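Local coordinates for protein dTDP-glucose 4,6-dehydratase (Klebsiella pneumoniae, PDB 5U4Q) that probably converts dTDP-glucose into dTDP-4-keto-6-deoxyglucose, or acts on a related nucleotide sugar, with the help of a bound NAD, at residues A[34-37]-A[41-44]; A[134-139]-A[144-149]; A[223-228]-A[316-321]; A[242-247]-A[251-256]. One frame throughout, in Å; residues are numbered along the deposited sequence.

Contact 1: A[34-37]-A[41-44]; sequences DNMN and DVSL. With NAD (nicotinamide-adenine-dinucleotide), chain C.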
loop_
_atom_site.group_PDB
_atom_site.type_symbol
_atom_site.label_atom_id
_atom_site.label_comp_id
_atom_site.label_asym_id
_atom_site.label_seq_id
_atom_site.Cartn_x
_atom_site.Cartn_y
_atom_site.Cartn_z
ATOM N N ASP A 34 -11.208 -6.454 -18.671
ATOM C CA ASP A 34 -12.025 -6.600 -17.492
ATOM C C ASP A 34 -12.095 -8.090 -17.227
ATOM O O ASP A 34 -12.058 -8.865 -18.166
ATOM C CB ASP A 34 -13.408 -6.015 -17.780
ATOM C CG ASP A 34 -14.158 -5.648 -16.526
ATOM O OD1 ASP A 34 -14.522 -6.571 -15.747
ATOM O OD2 ASP A 34 -14.390 -4.423 -16.336
ATOM N N ASN A 35 -12.208 -8.479 -15.969
ATOM C CA ASN A 35 -12.374 -9.906 -15.666
ATOM C C ASN A 35 -13.825 -10.337 -15.540
ATOM O O ASN A 35 -14.088 -11.512 -15.246
ATOM C CB ASN A 35 -11.547 -10.319 -14.447
ATOM C CG ASN A 35 -12.086 -9.800 -13.130
ATOM O OD1 ASN A 35 -13.040 -9.021 -13.081
ATOM N ND2 ASN A 35 -11.479 -10.259 -12.039
HETATM N N MSE A 36 -14.761 -9.404 -15.740
HETATM C CA MSE A 36 -16.204 -9.700 -15.720
HETATM C C MSE A 36 -16.593 -10.360 -14.429
HETATM O O MSE A 36 -17.400 -11.286 -14.423
HETATM C CB MSE A 36 -16.598 -10.568 -16.932
HETATM C CG MSE A 36 -16.103 -9.997 -18.258
HETATM SE SE MSE A 36 -16.812 -8.196 -18.610
HETATM C CE MSE A 36 -18.648 -8.644 -19.108
ATOM N N ASN A 37 -16.042 -9.897 -13.310
ATOM C CA ASN A 37 -16.363 -10.550 -12.030
ATOM C C ASN A 37 -17.806 -10.282 -11.633
ATOM O O ASN A 37 -18.443 -9.345 -12.133
ATOM C CB ASN A 37 -15.381 -10.191 -10.912
ATOM C CG ASN A 37 -15.549 -8.767 -10.395
ATOM O OD1 ASN A 37 -16.651 -8.347 -10.056
ATOM N ND2 ASN A 37 -14.451 -8.022 -10.310
ATOM N N ASP A 41 -24.124 -7.492 -10.931
ATOM C CA ASP A 41 -24.674 -8.149 -12.125
ATOM C C ASP A 41 -23.767 -8.144 -13.368
ATOM O O ASP A 41 -23.529 -7.083 -13.981
ATOM C CB ASP A 41 -26.029 -7.510 -12.473
ATOM C CG ASP A 41 -26.875 -8.368 -13.376
ATOM O OD1 ASP A 41 -26.368 -9.351 -13.971
ATOM O OD2 ASP A 41 -28.087 -8.062 -13.484
ATOM N N VAL A 42 -23.264 -9.326 -13.740
ATOM C CA VAL A 42 -22.427 -9.450 -14.933
ATOM C C VAL A 42 -23.183 -9.066 -16.224
ATOM O O VAL A 42 -22.574 -8.591 -17.186
ATOM C CB VAL A 42 -21.796 -10.861 -15.041
ATOM C CG1 VAL A 42 -21.012 -11.009 -16.342
ATOM C CG2 VAL A 42 -20.895 -11.121 -13.837
ATOM N N SER A 43 -24.513 -9.221 -16.245
ATOM C CA SER A 43 -25.277 -8.834 -17.422
ATOM C C SER A 43 -25.180 -7.333 -17.686
ATOM O O SER A 43 -25.261 -6.896 -18.820
ATOM C CB SER A 43 -26.750 -9.254 -17.334
ATOM O OG SER A 43 -27.395 -8.708 -16.191
ATOM N N LEU A 44 -25.046 -6.557 -16.612
ATOM C CA LEU A 44 -24.883 -5.105 -16.746
ATOM C C LEU A 44 -23.508 -4.782 -17.360
ATOM O O LEU A 44 -23.395 -3.932 -18.233
ATOM C CB LEU A 44 -25.104 -4.415 -15.393
ATOM C CG LEU A 44 -24.881 -2.904 -15.360
ATOM C CD1 LEU A 44 -25.777 -2.202 -16.350
ATOM C CD2 LEU A 44 -25.114 -2.407 -13.953
HETATM P PA NAD C . -16.886 -0.912 -11.274
HETATM O O1A NAD C . -18.137 -0.612 -12.005
HETATM O O2A NAD C . -16.832 -2.036 -10.259
HETATM O O5B NAD C . -15.723 -1.116 -12.379
HETATM C C5B NAD C . -14.471 -1.741 -12.126
HETATM C C4B NAD C . -14.298 -2.868 -13.131
HETATM O O4B NAD C . -13.046 -3.486 -12.776
HETATM C C3B NAD C . -15.387 -3.929 -13.055
HETATM O O3B NAD C . -16.147 -4.087 -14.264
HETATM C C2B NAD C . -14.610 -5.183 -12.656
HETATM O O2B NAD C . -15.103 -6.382 -13.286
HETATM C C1B NAD C . -13.159 -4.866 -13.012
HETATM N N9A NAD C . -12.179 -5.604 -12.197
HETATM C C8A NAD C . -12.145 -5.698 -10.848
HETATM N N7A NAD C . -11.129 -6.473 -10.461
HETATM C C5A NAD C . -10.485 -6.869 -11.571
HETATM C C6A NAD C . -9.334 -7.751 -11.855
HETATM N N6A NAD C . -8.641 -8.336 -10.889
HETATM N N1A NAD C . -9.017 -7.912 -13.141
HETATM C C2A NAD C . -9.694 -7.348 -14.151
HETATM N N3A NAD C . -10.771 -6.557 -13.968
HETATM C C4A NAD C . -11.185 -6.304 -12.698
HETATM O O3 NAD C . -16.361 0.369 -10.447
HETATM P PN NAD C . -16.128 1.881 -10.949
HETATM O O1N NAD C . -16.231 2.025 -12.410
HETATM O O2N NAD C . -16.959 2.719 -9.978
HETATM O O5D NAD C . -14.611 2.045 -10.488
HETATM C C5D NAD C . -13.526 2.409 -11.337
HETATM C C4D NAD C . -12.381 2.812 -10.422
HETATM O O4D NAD C . -12.695 4.067 -9.775
HETATM C C3D NAD C . -11.998 1.858 -9.297
HETATM O O3D NAD C . -10.572 1.848 -9.200
HETATM C C2D NAD C . -12.551 2.494 -8.044
HETATM O O2D NAD C . -11.787 2.188 -6.859
HETATM C C1D NAD C . -12.488 3.972 -8.371
HETATM N N1N NAD C . -13.526 4.753 -7.670
HETATM C C2N NAD C . -14.809 4.821 -8.095
HETATM C C3N NAD C . -15.771 5.578 -7.405
HETATM C C7N NAD C . -17.242 5.703 -7.822
HETATM O O7N NAD C . -17.971 6.524 -7.246
HETATM N N7N NAD C . -17.808 4.930 -8.764
HETATM C C4N NAD C . -15.397 6.232 -6.252
HETATM C C5N NAD C . -14.081 6.142 -5.819
HETATM C C6N NAD C . -13.158 5.380 -6.526
#

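Contact 2: A[134-139]-A[144-149]; sequences GLNRKM and EDSVDH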
loop_
_atom_site.group_PDB
_atom_site.type_symbol
_atom_site.label_atom_id
_atom_site.label_comp_id
_atom_site.label_asym_id
_atom_site.label_seq_id
_atom_site.Cartn_x
_atom_site.Cartn_y
_atom_site.Cartn_z
ATOM N N GLY A 134 -8.667 8.845 5.349
ATOM C CA GLY A 134 -8.726 8.093 6.617
ATOM C C GLY A 134 -9.242 8.851 7.824
ATOM O O GLY A 134 -10.343 9.350 7.799
ATOM N N LEU A 135 -8.419 8.919 8.863
ATOM C CA LEU A 135 -8.810 9.570 10.130
ATOM C C LEU A 135 -8.743 11.089 10.079
ATOM O O LEU A 135 -9.093 11.743 11.071
ATOM C CB LEU A 135 -7.927 9.060 11.267
ATOM C CG LEU A 135 -8.097 7.594 11.715
ATOM C CD1 LEU A 135 -7.009 7.226 12.710
ATOM C CD2 LEU A 135 -9.478 7.365 12.297
ATOM N N ASN A 136 -8.282 11.665 8.965
ATOM C CA ASN A 136 -8.188 13.126 8.853
ATOM C C ASN A 136 -9.523 13.809 9.141
ATOM O O ASN A 136 -10.582 13.316 8.745
ATOM C CB ASN A 136 -7.773 13.583 7.449
ATOM C CG ASN A 136 -6.363 13.174 7.065
ATOM O OD1 ASN A 136 -5.752 12.279 7.669
ATOM N ND2 ASN A 136 -5.855 13.802 6.013
ATOM N N ARG A 137 -9.458 14.949 9.832
ATOM C CA ARG A 137 -10.647 15.742 10.171
ATOM C C ARG A 137 -10.635 17.180 9.632
ATOM O O ARG A 137 -11.691 17.784 9.499
ATOM C CB ARG A 137 -10.868 15.740 11.690
ATOM C CG ARG A 137 -11.773 14.607 12.152
ATOM C CD ARG A 137 -11.674 14.326 13.643
ATOM N NE ARG A 137 -10.531 13.470 13.940
ATOM C CZ ARG A 137 -10.280 12.930 15.126
ATOM N NH1 ARG A 137 -9.218 12.160 15.275
ATOM N NH2 ARG A 137 -11.086 13.155 16.155
ATOM N N LYS A 138 -9.457 17.712 9.309
ATOM C CA LYS A 138 -9.354 19.086 8.788
ATOM C C LYS A 138 -9.984 19.172 7.401
ATOM O O LYS A 138 -9.585 18.429 6.493
ATOM C CB LYS A 138 -7.893 19.535 8.717
ATOM C CG LYS A 138 -7.718 20.969 8.216
ATOM C CD LYS A 138 -6.651 21.110 7.130
ATOM C CE LYS A 138 -6.972 20.211 5.941
ATOM N NZ LYS A 138 -6.431 20.613 4.621
HETATM N N MSE A 139 -10.974 20.056 7.243
HETATM C CA MSE A 139 -11.652 20.267 5.956
HETATM C C MSE A 139 -11.235 21.592 5.362
HETATM O O MSE A 139 -10.927 22.526 6.105
HETATM C CB MSE A 139 -13.159 20.332 6.122
HETATM C CG MSE A 139 -13.737 19.083 6.755
HETATM SE SE MSE A 139 -13.322 17.511 5.644
HETATM C CE MSE A 139 -13.991 16.172 6.932
ATOM N N GLU A 144 -2.499 18.213 -0.135
ATOM C CA GLU A 144 -1.365 18.607 0.705
ATOM C C GLU A 144 -1.382 17.863 2.063
ATOM O O GLU A 144 -0.363 17.866 2.771
ATOM C CB GLU A 144 -1.419 20.110 1.006
ATOM C CG GLU A 144 -1.213 20.988 -0.198
ATOM C CD GLU A 144 -1.518 22.441 0.087
ATOM O OE1 GLU A 144 -1.675 22.807 1.270
ATOM O OE2 GLU A 144 -1.609 23.218 -0.885
ATOM N N ASP A 145 -2.521 17.252 2.412
ATOM C CA ASP A 145 -2.742 16.605 3.707
ATOM C C ASP A 145 -2.048 15.258 3.818
ATOM O O ASP A 145 -1.792 14.596 2.809
ATOM C CB ASP A 145 -4.226 16.389 3.999
ATOM C CG ASP A 145 -5.047 17.681 3.967
ATOM O OD1 ASP A 145 -4.453 18.786 4.002
ATOM O OD2 ASP A 145 -6.296 17.565 3.897
ATOM N N SER A 146 -1.749 14.858 5.055
ATOM C CA SER A 146 -1.162 13.548 5.280
ATOM C C SER A 146 -2.238 12.515 5.025
ATOM O O SER A 146 -3.431 12.760 5.223
ATOM C CB SER A 146 -0.602 13.426 6.700
ATOM O OG SER A 146 -1.625 13.499 7.659
ATOM N N VAL A 147 -1.816 11.363 4.513
ATOM C CA VAL A 147 -2.711 10.264 4.188
ATOM C C VAL A 147 -2.013 8.970 4.644
ATOM O O VAL A 147 -1.794 8.048 3.866
ATOM C CB VAL A 147 -3.060 10.282 2.675
ATOM C CG1 VAL A 147 -4.012 11.433 2.376
ATOM C CG2 VAL A 147 -1.822 10.434 1.816
ATOM N N ASP A 148 -1.663 8.973 5.923
ATOM C CA ASP A 148 -0.946 7.895 6.619
ATOM C C ASP A 148 -1.797 7.008 7.508
ATOM O O ASP A 148 -1.272 6.034 8.076
ATOM C CB ASP A 148 0.049 8.559 7.596
ATOM C CG ASP A 148 1.125 9.292 6.904
ATOM O OD1 ASP A 148 1.844 8.636 6.129
ATOM O OD2 ASP A 148 1.286 10.506 7.166
ATOM N N HIS A 149 -3.066 7.340 7.653
ATOM C CA HIS A 149 -3.917 6.665 8.641
ATOM C C HIS A 149 -5.193 6.141 8.050
ATOM O O HIS A 149 -6.283 6.550 8.424
ATOM C CB HIS A 149 -4.228 7.647 9.787
ATOM C CG HIS A 149 -3.023 8.090 10.532
ATOM N ND1 HIS A 149 -2.377 9.275 10.254
ATOM C CD2 HIS A 149 -2.346 7.518 11.557
ATOM C CE1 HIS A 149 -1.338 9.401 11.060
ATOM N NE2 HIS A 149 -1.296 8.346 11.860
HETATM O O HOH W 1 -7.497 16.735 6.221
HETATM O O HOH W 2 -2.998 11.053 8.014
#

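Contact 3: A[223-228]-A[316-321]; sequences IDDIVE and PQTSVK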
loop_
_atom_site.group_PDB
_atom_site.type_symbol
_atom_site.label_atom_id
_atom_site.label_comp_id
_atom_site.label_asym_id
_atom_site.label_seq_id
_atom_site.Cartn_x
_atom_site.Cartn_y
_atom_site.Cartn_z
ATOM N N ILE A 223 -21.247 11.585 -14.052
ATOM C CA ILE A 223 -20.278 10.844 -14.871
ATOM C C ILE A 223 -19.706 11.643 -16.041
ATOM O O ILE A 223 -18.504 11.601 -16.257
ATOM C CB ILE A 223 -20.867 9.472 -15.327
ATOM C CG1 ILE A 223 -19.822 8.661 -16.101
ATOM C CG2 ILE A 223 -22.144 9.634 -16.137
ATOM C CD1 ILE A 223 -18.589 8.264 -15.304
ATOM N N ASP A 224 -20.520 12.398 -16.770
ATOM C CA ASP A 224 -19.960 13.133 -17.916
ATOM C C ASP A 224 -18.903 14.153 -17.506
ATOM O O ASP A 224 -17.947 14.396 -18.261
ATOM C CB ASP A 224 -21.038 13.823 -18.743
ATOM C CG ASP A 224 -21.918 12.865 -19.531
ATOM O OD1 ASP A 224 -21.759 11.641 -19.460
ATOM O OD2 ASP A 224 -22.820 13.383 -20.232
ATOM N N ASP A 225 -19.076 14.765 -16.331
ATOM C CA ASP A 225 -18.106 15.727 -15.813
ATOM C C ASP A 225 -16.803 15.009 -15.454
ATOM O O ASP A 225 -15.723 15.525 -15.730
ATOM C CB ASP A 225 -18.704 16.490 -14.632
ATOM C CG ASP A 225 -19.819 17.397 -15.043
ATOM O OD1 ASP A 225 -19.704 18.023 -16.122
ATOM O OD2 ASP A 225 -20.747 17.569 -14.238
ATOM N N ILE A 226 -16.896 13.823 -14.848
ATOM C CA ILE A 226 -15.703 13.016 -14.571
ATOM C C ILE A 226 -14.987 12.665 -15.883
ATOM O O ILE A 226 -13.761 12.794 -15.989
ATOM C CB ILE A 226 -16.071 11.706 -13.828
ATOM C CG1 ILE A 226 -16.582 12.014 -12.394
ATOM C CG2 ILE A 226 -14.907 10.708 -13.808
ATOM C CD1 ILE A 226 -15.570 12.656 -11.453
ATOM N N VAL A 227 -15.737 12.237 -16.872
ATOM C CA VAL A 227 -15.152 11.834 -18.158
ATOM C C VAL A 227 -14.391 12.993 -18.797
ATOM O O VAL A 227 -13.259 12.814 -19.252
ATOM C CB VAL A 227 -16.230 11.321 -19.119
ATOM C CG1 VAL A 227 -15.692 11.188 -20.546
ATOM C CG2 VAL A 227 -16.801 10.006 -18.634
ATOM N N GLU A 228 -14.984 14.176 -18.812
ATOM C CA GLU A 228 -14.320 15.333 -19.413
ATOM C C GLU A 228 -12.991 15.598 -18.707
ATOM O O GLU A 228 -11.976 15.819 -19.376
ATOM C CB GLU A 228 -15.233 16.565 -19.347
ATOM C CG GLU A 228 -14.660 17.795 -20.027
ATOM C CD GLU A 228 -14.419 17.606 -21.511
ATOM O OE1 GLU A 228 -15.172 16.857 -22.157
ATOM O OE2 GLU A 228 -13.479 18.247 -22.041
ATOM N N PRO A 316 -17.064 20.860 -12.900
ATOM C CA PRO A 316 -18.310 20.138 -13.251
ATOM C C PRO A 316 -19.446 21.092 -13.598
ATOM O O PRO A 316 -19.604 22.120 -12.946
ATOM C CB PRO A 316 -18.647 19.370 -11.973
ATOM C CG PRO A 316 -17.360 19.226 -11.252
ATOM C CD PRO A 316 -16.552 20.436 -11.583
ATOM N N GLN A 317 -20.181 20.768 -14.645
ATOM C CA GLN A 317 -21.261 21.622 -15.116
ATOM C C GLN A 317 -22.660 21.059 -14.857
ATOM O O GLN A 317 -23.635 21.791 -15.032
ATOM C CB GLN A 317 -21.124 21.814 -16.640
ATOM C CG GLN A 317 -19.796 22.393 -17.116
ATOM C CD GLN A 317 -19.645 22.389 -18.636
ATOM O OE1 GLN A 317 -20.502 21.875 -19.370
ATOM N NE2 GLN A 317 -18.541 22.960 -19.117
ATOM N N THR A 318 -22.779 19.789 -14.466
ATOM C CA THR A 318 -24.094 19.163 -14.376
ATOM C C THR A 318 -24.745 19.372 -13.033
ATOM O O THR A 318 -24.155 19.049 -12.003
ATOM C CB THR A 318 -24.008 17.649 -14.638
ATOM O OG1 THR A 318 -23.330 17.430 -15.871
ATOM C CG2 THR A 318 -25.433 17.006 -14.725
ATOM N N SER A 319 -25.953 19.939 -13.038
ATOM C CA SER A 319 -26.704 20.107 -11.799
ATOM C C SER A 319 -27.250 18.777 -11.313
ATOM O O SER A 319 -27.402 17.829 -12.074
ATOM C CB SER A 319 -27.913 21.040 -12.007
ATOM O OG SER A 319 -28.800 20.512 -12.975
ATOM N N VAL A 320 -27.585 18.738 -10.040
ATOM C CA VAL A 320 -28.265 17.574 -9.466
ATOM C C VAL A 320 -29.596 17.325 -10.207
ATOM O O VAL A 320 -29.948 16.169 -10.491
ATOM C CB VAL A 320 -28.587 17.847 -7.980
ATOM C CG1 VAL A 320 -29.540 16.788 -7.405
ATOM C CG2 VAL A 320 -27.300 17.908 -7.185
ATOM N N LYS A 321 -30.329 18.403 -10.486
ATOM C CA LYS A 321 -31.620 18.320 -11.165
ATOM C C LYS A 321 -31.472 17.532 -12.467
ATOM O O LYS A 321 -32.175 16.550 -12.701
ATOM C CB LYS A 321 -32.172 19.723 -11.443
ATOM C CG LYS A 321 -33.501 19.770 -12.175
ATOM C CD LYS A 321 -34.008 21.202 -12.303
ATOM C CE LYS A 321 -35.381 21.217 -12.966
ATOM N NZ LYS A 321 -36.014 22.568 -12.965
HETATM O O HOH W 3 -21.548 16.925 -11.549
#

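Contact 4: A[242-247]-A[251-256]; sequences ADWTVE and PATSSA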
loop_
_atom_site.group_PDB
_atom_site.type_symbol
_atom_site.label_atom_id
_atom_site.label_comp_id
_atom_site.label_asym_id
_atom_site.label_seq_id
_atom_site.Cartn_x
_atom_site.Cartn_y
_atom_site.Cartn_z
ATOM N N ALA A 242 13.455 19.444 -10.910
ATOM C CA ALA A 242 14.648 19.487 -10.079
ATOM C C ALA A 242 14.546 20.422 -8.870
ATOM O O ALA A 242 15.353 20.327 -7.942
ATOM C CB ALA A 242 15.858 19.870 -10.925
ATOM N N ASP A 243 13.563 21.315 -8.866
ATOM C CA ASP A 243 13.395 22.251 -7.764
ATOM C C ASP A 243 12.560 21.777 -6.617
ATOM O O ASP A 243 12.515 22.414 -5.557
ATOM C CB ASP A 243 12.830 23.529 -8.316
ATOM C CG ASP A 243 13.822 24.202 -9.154
ATOM O OD1 ASP A 243 14.748 24.760 -8.552
ATOM O OD2 ASP A 243 13.730 24.100 -10.381
ATOM N N TRP A 244 11.895 20.649 -6.787
ATOM C CA TRP A 244 11.041 20.161 -5.743
ATOM C C TRP A 244 11.814 19.523 -4.594
ATOM O O TRP A 244 12.831 18.861 -4.815
ATOM C CB TRP A 244 10.094 19.112 -6.356
ATOM C CG TRP A 244 9.017 18.613 -5.441
ATOM C CD1 TRP A 244 7.752 19.107 -5.315
ATOM C CD2 TRP A 244 9.110 17.517 -4.536
ATOM N NE1 TRP A 244 7.049 18.388 -4.378
ATOM C CE2 TRP A 244 7.859 17.408 -3.872
ATOM C CE3 TRP A 244 10.133 16.620 -4.204
ATOM C CZ2 TRP A 244 7.602 16.430 -2.908
ATOM C CZ3 TRP A 244 9.864 15.639 -3.244
ATOM C CH2 TRP A 244 8.622 15.546 -2.623
ATOM N N THR A 245 11.316 19.742 -3.393
ATOM C CA THR A 245 11.811 19.051 -2.215
ATOM C C THR A 245 10.628 18.577 -1.379
ATOM O O THR A 245 9.539 19.133 -1.440
ATOM C CB THR A 245 12.702 19.938 -1.305
ATOM O OG1 THR A 245 11.898 20.881 -0.609
ATOM C CG2 THR A 245 13.784 20.649 -2.097
ATOM N N VAL A 246 10.849 17.524 -0.587
ATOM C CA VAL A 246 9.819 17.064 0.335
ATOM C C VAL A 246 9.420 18.175 1.287
ATOM O O VAL A 246 8.254 18.382 1.548
ATOM C CB VAL A 246 10.300 15.835 1.144
ATOM C CG1 VAL A 246 9.332 15.496 2.265
ATOM C CG2 VAL A 246 10.508 14.649 0.210
ATOM N N GLU A 247 10.416 18.921 1.763
ATOM C CA GLU A 247 10.203 19.933 2.770
ATOM C C GLU A 247 9.328 21.110 2.283
ATOM O O GLU A 247 8.564 21.662 3.063
ATOM C CB GLU A 247 11.563 20.346 3.358
ATOM C CG GLU A 247 12.266 19.190 4.124
ATOM C CD GLU A 247 12.773 18.008 3.266
ATOM O OE1 GLU A 247 13.204 18.233 2.092
ATOM O OE2 GLU A 247 12.794 16.830 3.801
ATOM N N PRO A 251 2.497 15.269 -0.376
ATOM C CA PRO A 251 2.395 13.838 -0.731
ATOM C C PRO A 251 1.906 13.564 -2.176
ATOM O O PRO A 251 1.887 12.403 -2.618
ATOM C CB PRO A 251 1.318 13.319 0.238
ATOM C CG PRO A 251 1.310 14.279 1.362
ATOM C CD PRO A 251 1.581 15.604 0.732
ATOM N N ALA A 252 1.480 14.621 -2.867
ATOM C CA ALA A 252 0.884 14.530 -4.216
ATOM C C ALA A 252 1.726 15.168 -5.327
ATOM O O ALA A 252 1.290 15.263 -6.459
ATOM C CB ALA A 252 -0.504 15.153 -4.202
ATOM N N THR A 253 2.951 15.587 -5.002
ATOM C CA THR A 253 3.864 16.148 -5.972
ATOM C C THR A 253 5.240 15.496 -5.740
ATOM O O THR A 253 5.408 14.777 -4.753
ATOM C CB THR A 253 3.990 17.664 -5.748
ATOM O OG1 THR A 253 4.293 17.928 -4.364
ATOM C CG2 THR A 253 2.672 18.352 -6.112
ATOM N N SER A 254 6.204 15.741 -6.638
ATOM C CA SER A 254 7.565 15.184 -6.486
ATOM C C SER A 254 8.546 15.827 -7.462
ATOM O O SER A 254 8.157 16.577 -8.343
ATOM C CB SER A 254 7.548 13.659 -6.770
ATOM O OG SER A 254 8.859 13.060 -6.662
ATOM N N SER A 255 9.831 15.520 -7.307
ATOM C CA SER A 255 10.813 15.826 -8.326
ATOM C C SER A 255 10.631 14.869 -9.503
ATOM O O SER A 255 11.038 15.161 -10.625
ATOM C CB SER A 255 12.244 15.718 -7.781
ATOM O OG SER A 255 12.424 14.506 -7.068
ATOM N N ALA A 256 10.052 13.686 -9.228
ATOM C CA ALA A 256 9.722 12.724 -10.268
ATOM C C ALA A 256 8.467 13.201 -10.996
ATOM O O ALA A 256 7.717 14.012 -10.453
ATOM C CB ALA A 256 9.458 11.377 -9.636
#

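Contact 1: A[34-37]-A[41-44]
The adenosine-binding loop of the Rossmann fold, which follows strand 29-34, turns here into helix 42-50, and Val42 in the first turn of that helix meets Met36 and Asn37. The branches of Val42 divide the work. CG1 is anti to the backbone N (chi1 176°) and faces the selenomethionine Met36, with CE 4.3 Å from CG1, while Val42 CG2 rests 3.5 Å from the carbonyl oxygen Met36 O and equally far from Asn37 O. Asn37 O also accepts from Lys45, a residue that reaches NAD as well. Asp41 caps the helix: Ser43 N donates to Asp41 OD1 over 2.9 Å, arriving from above the carboxylate plane. On the cofactor side, Asp34 OD1 forms an Asx turn, using its anti lone pair for Met36 N at 2.8 Å. The same oxygen accepts from the ribose hydroxyl O2B of NAD at 2.5 Å, and Asp34 OD2 takes O3B at 2.7 Å. With OD2 bonded also to Ala12 N, the carboxylate is fixed in its rotation. A carboxylate spent on both ribose hydroxyls probably disfavours a 2'-phosphate there, consistent with NAD rather than NADP as the cofactor.

Contact 2: A[134-139]-A[144-149]
The two segments run roughly antiparallel, their end-to-end directions 141° apart, and come nearest where Gly134 CA lies 5.4 Å from His149 CA. There Leu135 N donates to His149 O at 3.2 Å, and Gly134 CA offers a CA-H...O contact to the same oxygen. The CD1 branch of Leu135 leans on CB of His149, the two side chains crossing at about a right angle. Further along, Asn136 spans the gap with a nearly straight bond (167°) from ND2 to Ser146 O, 2.8 Å long, the oxygen lying in the amide plane. This pairing folds back the long loop between strand 123-129 and helix 153-172 of the Rossmann domain, at the face met by the second subunit: Glu247 of that subunit accepts from the backbone N atoms of Arg137 and Lys138, and its Thr253 O accepts from His149 NE2. A water at the edge of the His149 ring, in its plane and 2.9 Å from ND1, donates to Asn136 OD1 and so fixes the other end of the amide. Lys138, bent at chi2 and chi3, brings NZ to the syn side of Asp145 OD1 at 2.8 Å in a salt bridge. A second water donates to both Asp145 OD2 and Lys138 O.

Contact 3: A[223-228]-A[316-321]
Asp225 points its carboxylate from the first turn of helix 223-234 across to the chain of Pro316, Gln317 and Thr318, and each oxygen is approached differently. Gln317 N meets Asp225 OD1 at 3.2 Å in an almost perfectly straight bond (176°), yet it comes from above the carboxylate plane, 49° out of it. Thr318 N, by contrast, uses the syn lone pair of Asp225 OD2 at 3.0 Å. The side chains of Asp225 and Thr318 lie at a slant to one another. With chi1 of -53°, Thr318 OG1 sits beside its own backbone N, which places it 3.1 Å from Asp225 OD2, although another acceptor competes for the hydroxyl proton. Pro316 adds an apolar group to the surroundings of the carboxylate, its CB 3.6 Å from Asp225 OD2. A water donates to Asp225 OD2 and, weakly, to Thr318 O. Phe314 packs on Asp225 and Tyr222 touches Thr318, enclosing the junction further. Just beyond, Ser319 is the N-cap of helix 320-334, its OG accepting from Asp322 N. The contact thus ties the helix after strand 220-222 to the approach to the C-terminal helix. Two successive backbone N-H groups and a water grip one buried carboxylate, and the nearby N-terminus of helix 223-234 would probably help to stabilise its negative charge.

Contact 4: A[242-247]-A[251-256]
A tryptophan laid flat on the backbone, a CH-pi arrangement, organises the loop between helix 223-234 and strand 258-263, where this subunit meets its partner in the dimer. Trp244 carries the contact, its CG anti to the backbone N, which swings the indole over Thr253, Ser254 and Ser255. Ser254 CA lies above the six-membered ring, 3.5 Å from the Trp244 centroid and 15° off the ring normal. Ser255 N approaches the same side obliquely, 3.3 Å from Trp244 CE3, while the backbone N of Val246 covers the opposite face toward its rim. The indole ring also meets the ring of His149 of the second subunit, their planes at about 55°, and Leu135 of that subunit packs on Ser255. The CB of Ser254 points away from the segment that carries Trp244, and its OG accepts from Ala256 N at 2.9 Å in an ST turn as well as bonding to His166 of helix 153-172. The polar corner of the indole is held at the ring edge: Trp244 NE1 donates to Thr253 OG1 at 2.8 Å, the oxygen tilted 24° from the ring plane, and that oxygen takes a second N-H from Ser250.

Overall arrangement
Contact 1 is the one that holds NAD directly, at the adenosine end, whereas Asp225 of contact 3 has its side chain about 12 Å from the cofactor and Gly134 of contact 2 is about 14 Å from it. Contacts 2 and 4 lie on the other side of the chain's centre from contact 1, with centres 34 and 39 Å from it. These two touch within the chain, Asp145 O lying 3.4 Å from Pro251 CG, and both face the second subunit, so that the loop of contact 2 meets the loop of contact 4 of the other copy. Along the chain, contact 4 falls between the two segments that contact 3 brings together, though their nearest atoms stay about 17 Å apart.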